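Serine/threonine-protein kinase/endoribonuclease IRE1 (Saccharomyces cerevisiae, PDB 2BE1) senses unfolded proteins in the endoplasmic reticulum lumen through the lumenal domain seen here, activating its kinase and endoribonuclease, which splices HAC1 precursor mRNA. Local coordinates at residues I245-N253 / N260-N268. Sequence-based numbering, arbitrary orientation.
Sequences IVGLFDVFN and NILVPHPFN
D250 and V263 form a hydrogen-bonded antiparallel pair toward the open end of the beta hairpin made by strands 245-254 and 259-264. The bond from V263 N to D250 O is 2.9 Å, whereas the return bond from D250 N to V263 O is weak and bent. Two residues on, toward the turn, F252 N reaches I261 O at 2.8 Å, nearly in line with the carbonyl bond. Beyond the end of strand 259-264, H265 N still donates to L248 O, almost straight at 176°, so the pairing outlasts the strand.

Packing is tight from this open end inward. On one face, CD1 of L262 comes obliquely against CB, CG and CD2 of F249, and CB of L262 lies 4.2 Å from CB of V251. On the other, CG1 of V263 meets CD1 of F252 obliquely at 3.6 Å. The F252 and I261 side chains continue this side onto L9 and L203. H265, though partly exposed, buries much of its surface against D250. Its CG stands anti to the backbone N (chi1 -172°), which turns the ring toward the D250 carboxylate. CD2 lies nearest OD1, the carboxylate and ring planes 62° apart. ND1 donates to P266 O at 3.1 Å, in the ring plane, which helps to fix the ring's rotation. An alanine in place of H265 would probably leave P266 O without this donor and open a gap beside the D250 carboxylate.

The loose side is by the turn, where N253 and N260 are partly exposed; past P266 the chain leaves its partner.

The D250 carboxylate also forms a salt bridge with R27, so its charge is probably balanced from outside the hairpin. Main-chain bonds and apolar packing thus hold 259-264, outermost strand within this chain of an antiparallel sheet, while H265 probably adds packing against D250 rather than a directed polar link.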
ATOM      1  N   ILE A 245     -17.379  -7.415  19.208  1.00 22.48           N
ATOM      2  CA  ILE A 245     -17.021  -8.167  18.000  1.00 22.63           C
ATOM      3  C   ILE A 245     -17.374  -7.454  16.745  1.00 23.54           C
ATOM      4  O   ILE A 245     -18.552  -7.150  16.483  1.00 24.21           O
ATOM      5  CB  ILE A 245     -17.562  -9.540  17.969  1.00 21.68           C
ATOM      6  CG1 ILE A 245     -16.493 -10.352  18.614  1.00 22.23           C
ATOM      7  CG2 ILE A 245     -17.687 -10.066  16.534  1.00 21.16           C
ATOM      8  CD1 ILE A 245     -17.074 -11.452  19.250  1.00 26.64           C
ATOM      9  N   VAL A 246     -16.338  -7.233  15.950  1.00 23.48           N
ATOM     10  CA  VAL A 246     -16.413  -6.312  14.859  1.00 23.46           C
ATOM     11  C   VAL A 246     -16.031  -7.002  13.525  1.00 23.73           C
ATOM     12  O   VAL A 246     -16.313  -6.456  12.445  1.00 23.91           O
ATOM     13  CB  VAL A 246     -15.528  -5.117  15.160  1.00 23.09           C
ATOM     14  CG1 VAL A 246     -14.060  -5.549  15.394  1.00 21.11           C
ATOM     15  CG2 VAL A 246     -15.569  -4.222  14.032  1.00 25.96           C
ATOM     16  N   GLY A 247     -15.418  -8.196  13.599  1.00 23.81           N
ATOM     17  CA  GLY A 247     -15.180  -9.030  12.406  1.00 24.00           C
ATOM     18  C   GLY A 247     -15.813 -10.420  12.455  1.00 25.06           C
ATOM     19  O   GLY A 247     -15.769 -11.109  13.519  1.00 25.35           O
ATOM     20  N   LEU A 248     -16.400 -10.860  11.324  1.00 25.12           N
ATOM     21  CA  LEU A 248     -17.147 -12.149  11.369  1.00 25.74           C
ATOM     22  C   LEU A 248     -17.036 -13.129  10.154  1.00 26.80           C
ATOM     23  O   LEU A 248     -17.481 -12.790   9.031  1.00 27.80           O
ATOM     24  CB  LEU A 248     -18.607 -11.827  11.687  1.00 24.65           C
ATOM     25  CG  LEU A 248     -19.268 -12.999  12.382  1.00 24.68           C
ATOM     26  CD1 LEU A 248     -18.357 -13.399  13.478  1.00 26.42           C
ATOM     27  CD2 LEU A 248     -20.629 -12.637  12.978  1.00 24.42           C
ATOM     28  N   PHE A 249     -16.473 -14.333  10.314  1.00 27.59           N
ATOM     29  CA  PHE A 249     -16.358 -15.180   9.069  1.00 28.49           C
ATOM     30  C   PHE A 249     -17.063 -16.504   9.092  1.00 29.39           C
ATOM     31  O   PHE A 249     -17.007 -17.229  10.096  1.00 29.22           O
ATOM     32  CB  PHE A 249     -14.936 -15.451   8.687  1.00 28.02           C
ATOM     33  CG  PHE A 249     -14.138 -14.223   8.429  1.00 29.22           C
ATOM     34  CD1 PHE A 249     -13.251 -13.709   9.396  1.00 29.44           C
ATOM     35  CD2 PHE A 249     -14.236 -13.574   7.205  1.00 29.51           C
ATOM     36  CE1 PHE A 249     -12.462 -12.555   9.123  1.00 29.46           C
ATOM     37  CE2 PHE A 249     -13.463 -12.419   6.923  1.00 28.98           C
ATOM     38  CZ  PHE A 249     -12.584 -11.896   7.897  1.00 29.64           C
ATOM     39  N   ASP A 250     -17.736 -16.806   7.974  1.00 31.03           N
ATOM     40  CA  ASP A 250     -18.313 -18.145   7.700  1.00 32.78           C
ATOM     41  C   ASP A 250     -17.154 -19.032   7.290  1.00 33.56           C
ATOM     42  O   ASP A 250     -16.198 -18.534   6.718  1.00 33.94           O
ATOM     43  CB  ASP A 250     -19.399 -18.079   6.617  1.00 32.16           C
ATOM     44  CG  ASP A 250     -20.795 -17.823   7.205  1.00 35.59           C
ATOM     45  OD1 ASP A 250     -20.932 -17.887   8.440  1.00 37.34           O
ATOM     46  OD2 ASP A 250     -21.790 -17.567   6.477  1.00 38.59           O
ATOM     47  N   VAL A 251     -17.173 -20.314   7.633  1.00 35.14           N
ATOM     48  CA  VAL A 251     -16.149 -21.236   7.055  1.00 36.81           C
ATOM     49  C   VAL A 251     -16.736 -22.398   6.209  1.00 37.80           C
ATOM     50  O   VAL A 251     -17.510 -23.178   6.665  1.00 37.78           O
ATOM     51  CB  VAL A 251     -14.969 -21.650   8.079  1.00 36.48           C
ATOM     52  CG1 VAL A 251     -15.287 -21.300   9.482  1.00 37.15           C
ATOM     53  CG2 VAL A 251     -14.573 -23.095   7.976  1.00 35.32           C
ATOM     54  N   PHE A 252     -16.393 -22.471   4.952  1.00 39.59           N
ATOM     55  CA  PHE A 252     -16.905 -23.539   4.149  1.00 42.53           C
ATOM     56  C   PHE A 252     -15.907 -24.685   3.972  1.00 45.38           C
ATOM     57  O   PHE A 252     -14.701 -24.520   4.207  1.00 45.75           O
ATOM     58  CB  PHE A 252     -17.313 -22.988   2.804  1.00 42.09           C
ATOM     59  CG  PHE A 252     -18.534 -22.142   2.864  1.00 41.74           C
ATOM     60  CD1 PHE A 252     -18.534 -20.951   3.551  1.00 41.56           C
ATOM     61  CD2 PHE A 252     -19.710 -22.546   2.237  1.00 41.07           C
ATOM     62  CE1 PHE A 252     -19.688 -20.178   3.613  1.00 41.24           C
ATOM     63  CE2 PHE A 252     -20.868 -21.760   2.302  1.00 40.14           C
ATOM     64  CZ  PHE A 252     -20.846 -20.580   2.987  1.00 40.54           C
ATOM     65  N   ASN A 253     -16.418 -25.851   3.575  1.00 48.82           N
ATOM     66  CA  ASN A 253     -15.591 -27.037   3.353  1.00 52.55           C
ATOM     67  C   ASN A 253     -15.694 -27.456   1.922  1.00 54.77           C
ATOM     68  O   ASN A 253     -16.785 -27.729   1.424  1.00 55.22           O
ATOM     69  CB  ASN A 253     -16.032 -28.228   4.209  1.00 52.81           C
ATOM     70  CG  ASN A 253     -15.960 -27.951   5.716  1.00 55.21           C
ATOM     71  OD1 ASN A 253     -14.973 -27.390   6.200  1.00 57.87           O
ATOM     72  ND2 ASN A 253     -17.002 -28.371   6.470  1.00 55.19           N
ATOM     73  N   ASN A 260     -10.321 -25.735   4.120  1.00 61.49           N
ATOM     74  CA  ASN A 260     -11.179 -24.896   4.941  1.00 58.43           C
ATOM     75  C   ASN A 260     -11.176 -23.493   4.413  1.00 56.12           C
ATOM     76  O   ASN A 260     -10.465 -22.622   4.905  1.00 57.00           O
ATOM     77  CB  ASN A 260     -10.701 -24.908   6.387  1.00 58.65           C
ATOM     78  CG  ASN A 260     -10.918 -26.222   7.029  1.00 58.85           C
ATOM     79  OD1 ASN A 260     -12.015 -26.759   6.963  1.00 58.82           O
ATOM     80  ND2 ASN A 260      -9.876 -26.783   7.627  1.00 60.69           N
ATOM     81  N   ILE A 261     -11.956 -23.244   3.389  1.00 52.52           N
ATOM     82  CA  ILE A 261     -11.963 -21.898   2.866  1.00 49.01           C
ATOM     83  C   ILE A 261     -12.899 -20.964   3.619  1.00 46.53           C
ATOM     84  O   ILE A 261     -14.044 -21.291   3.862  1.00 46.37           O
ATOM     85  CB  ILE A 261     -12.256 -21.879   1.390  1.00 49.10           C
ATOM     86  CG1 ILE A 261     -13.260 -20.779   1.107  1.00 49.94           C
ATOM     87  CG2 ILE A 261     -12.707 -23.261   0.866  1.00 48.47           C
ATOM     88  CD1 ILE A 261     -12.977 -20.086  -0.196  1.00 54.89           C
ATOM     89  N   LEU A 262     -12.427 -19.788   3.988  1.00 43.57           N
ATOM     90  CA  LEU A 262     -13.306 -18.931   4.751  1.00 40.48           C
ATOM     91  C   LEU A 262     -13.845 -17.673   4.014  1.00 39.72           C
ATOM     92  O   LEU A 262     -13.168 -17.032   3.196  1.00 39.84           O
ATOM     93  CB  LEU A 262     -12.681 -18.678   6.112  1.00 39.57           C
ATOM     94  CG  LEU A 262     -11.667 -17.601   6.290  1.00 36.71           C
ATOM     95  CD1 LEU A 262     -12.511 -16.452   6.596  1.00 36.08           C
ATOM     96  CD2 LEU A 262     -10.810 -17.882   7.457  1.00 36.26           C
ATOM     97  N   VAL A 263     -15.101 -17.359   4.259  1.00 38.70           N
ATOM     98  CA  VAL A 263     -15.732 -16.243   3.574  1.00 38.66           C
ATOM     99  C   VAL A 263     -16.515 -15.361   4.602  1.00 39.22           C
ATOM    100  O   VAL A 263     -16.908 -15.867   5.679  1.00 39.72           O
ATOM    101  CB  VAL A 263     -16.597 -16.737   2.369  1.00 38.71           C
ATOM    102  CG1 VAL A 263     -16.549 -18.261   2.214  1.00 37.52           C
ATOM    103  CG2 VAL A 263     -18.019 -16.271   2.496  1.00 38.23           C
ATOM    104  N   PRO A 264     -16.667 -14.023   4.343  1.00 39.22           N
ATOM    105  CA  PRO A 264     -17.297 -13.212   5.393  1.00 38.95           C
ATOM    106  C   PRO A 264     -18.723 -13.572   5.496  1.00 39.42           C
ATOM    107  O   PRO A 264     -19.352 -13.914   4.484  1.00 38.85           O
ATOM    108  CB  PRO A 264     -17.183 -11.786   4.864  1.00 39.02           C
ATOM    109  CG  PRO A 264     -17.117 -11.944   3.388  1.00 38.99           C
ATOM    110  CD  PRO A 264     -16.262 -13.182   3.200  1.00 39.22           C
ATOM    111  N   HIS A 265     -19.207 -13.518   6.732  1.00 40.65           N
ATOM    112  CA  HIS A 265     -20.600 -13.781   7.043  1.00 42.03           C
ATOM    113  C   HIS A 265     -21.461 -12.610   6.535  1.00 44.43           C
ATOM    114  O   HIS A 265     -21.101 -11.475   6.786  1.00 43.77           O
ATOM    115  CB  HIS A 265     -20.746 -13.952   8.541  1.00 40.92           C
ATOM    116  CG  HIS A 265     -22.103 -14.413   8.953  1.00 38.70           C
ATOM    117  ND1 HIS A 265     -23.230 -13.646   8.791  1.00 38.98           N
ATOM    118  CD2 HIS A 265     -22.520 -15.564   9.504  1.00 36.72           C
ATOM    119  CE1 HIS A 265     -24.285 -14.289   9.247  1.00 37.36           C
ATOM    120  NE2 HIS A 265     -23.878 -15.462   9.679  1.00 37.16           N
ATOM    121  N   PRO A 266     -22.595 -12.879   5.834  1.00 47.68           N
ATOM    122  CA  PRO A 266     -23.268 -11.806   5.089  1.00 51.48           C
ATOM    123  C   PRO A 266     -23.774 -10.824   6.087  1.00 56.36           C
ATOM    124  O   PRO A 266     -23.431 -10.950   7.242  1.00 56.61           O
ATOM    125  CB  PRO A 266     -24.425 -12.516   4.376  1.00 50.70           C
ATOM    126  CG  PRO A 266     -24.606 -13.796   5.077  1.00 48.46           C
ATOM    127  CD  PRO A 266     -23.320 -14.163   5.722  1.00 47.65           C
ATOM    128  N   PHE A 267     -24.541  -9.819   5.686  1.00 63.10           N
ATOM    129  CA  PHE A 267     -25.336  -9.065   6.724  1.00 69.92           C
ATOM    130  C   PHE A 267     -26.758  -8.566   6.271  1.00 72.93           C
ATOM    131  O   PHE A 267     -26.942  -8.030   5.149  1.00 73.30           O
ATOM    132  CB  PHE A 267     -24.481  -7.994   7.489  1.00 71.00           C
ATOM    133  CG  PHE A 267     -24.678  -6.592   6.990  1.00 73.59           C
ATOM    134  CD1 PHE A 267     -25.693  -5.788   7.563  1.00 74.80           C
ATOM    135  CD2 PHE A 267     -23.877  -6.081   5.930  1.00 74.99           C
ATOM    136  CE1 PHE A 267     -25.912  -4.491   7.108  1.00 75.84           C
ATOM    137  CE2 PHE A 267     -24.063  -4.762   5.449  1.00 76.48           C
ATOM    138  CZ  PHE A 267     -25.085  -3.957   6.036  1.00 76.13           C
ATOM    139  N   ASN A 268     -27.740  -8.758   7.154  1.00 76.75           N
ATOM    140  CA  ASN A 268     -29.156  -8.451   6.859  1.00 81.61           C
ATOM    141  C   ASN A 268     -29.453  -7.058   6.216  1.00 83.90           C
ATOM    142  O   ASN A 268     -28.622  -6.103   6.346  1.00 84.13           O
ATOM    143  CB  ASN A 268     -30.036  -8.599   8.129  1.00 81.63           C
ATOM    144  CG  ASN A 268     -29.987  -7.337   9.038  1.00 84.24           C
ATOM    145  OD1 ASN A 268     -28.900  -6.854   9.387  1.00 87.18           O
ATOM    146  ND2 ASN A 268     -31.157  -6.802   9.396  1.00 84.21           N
TER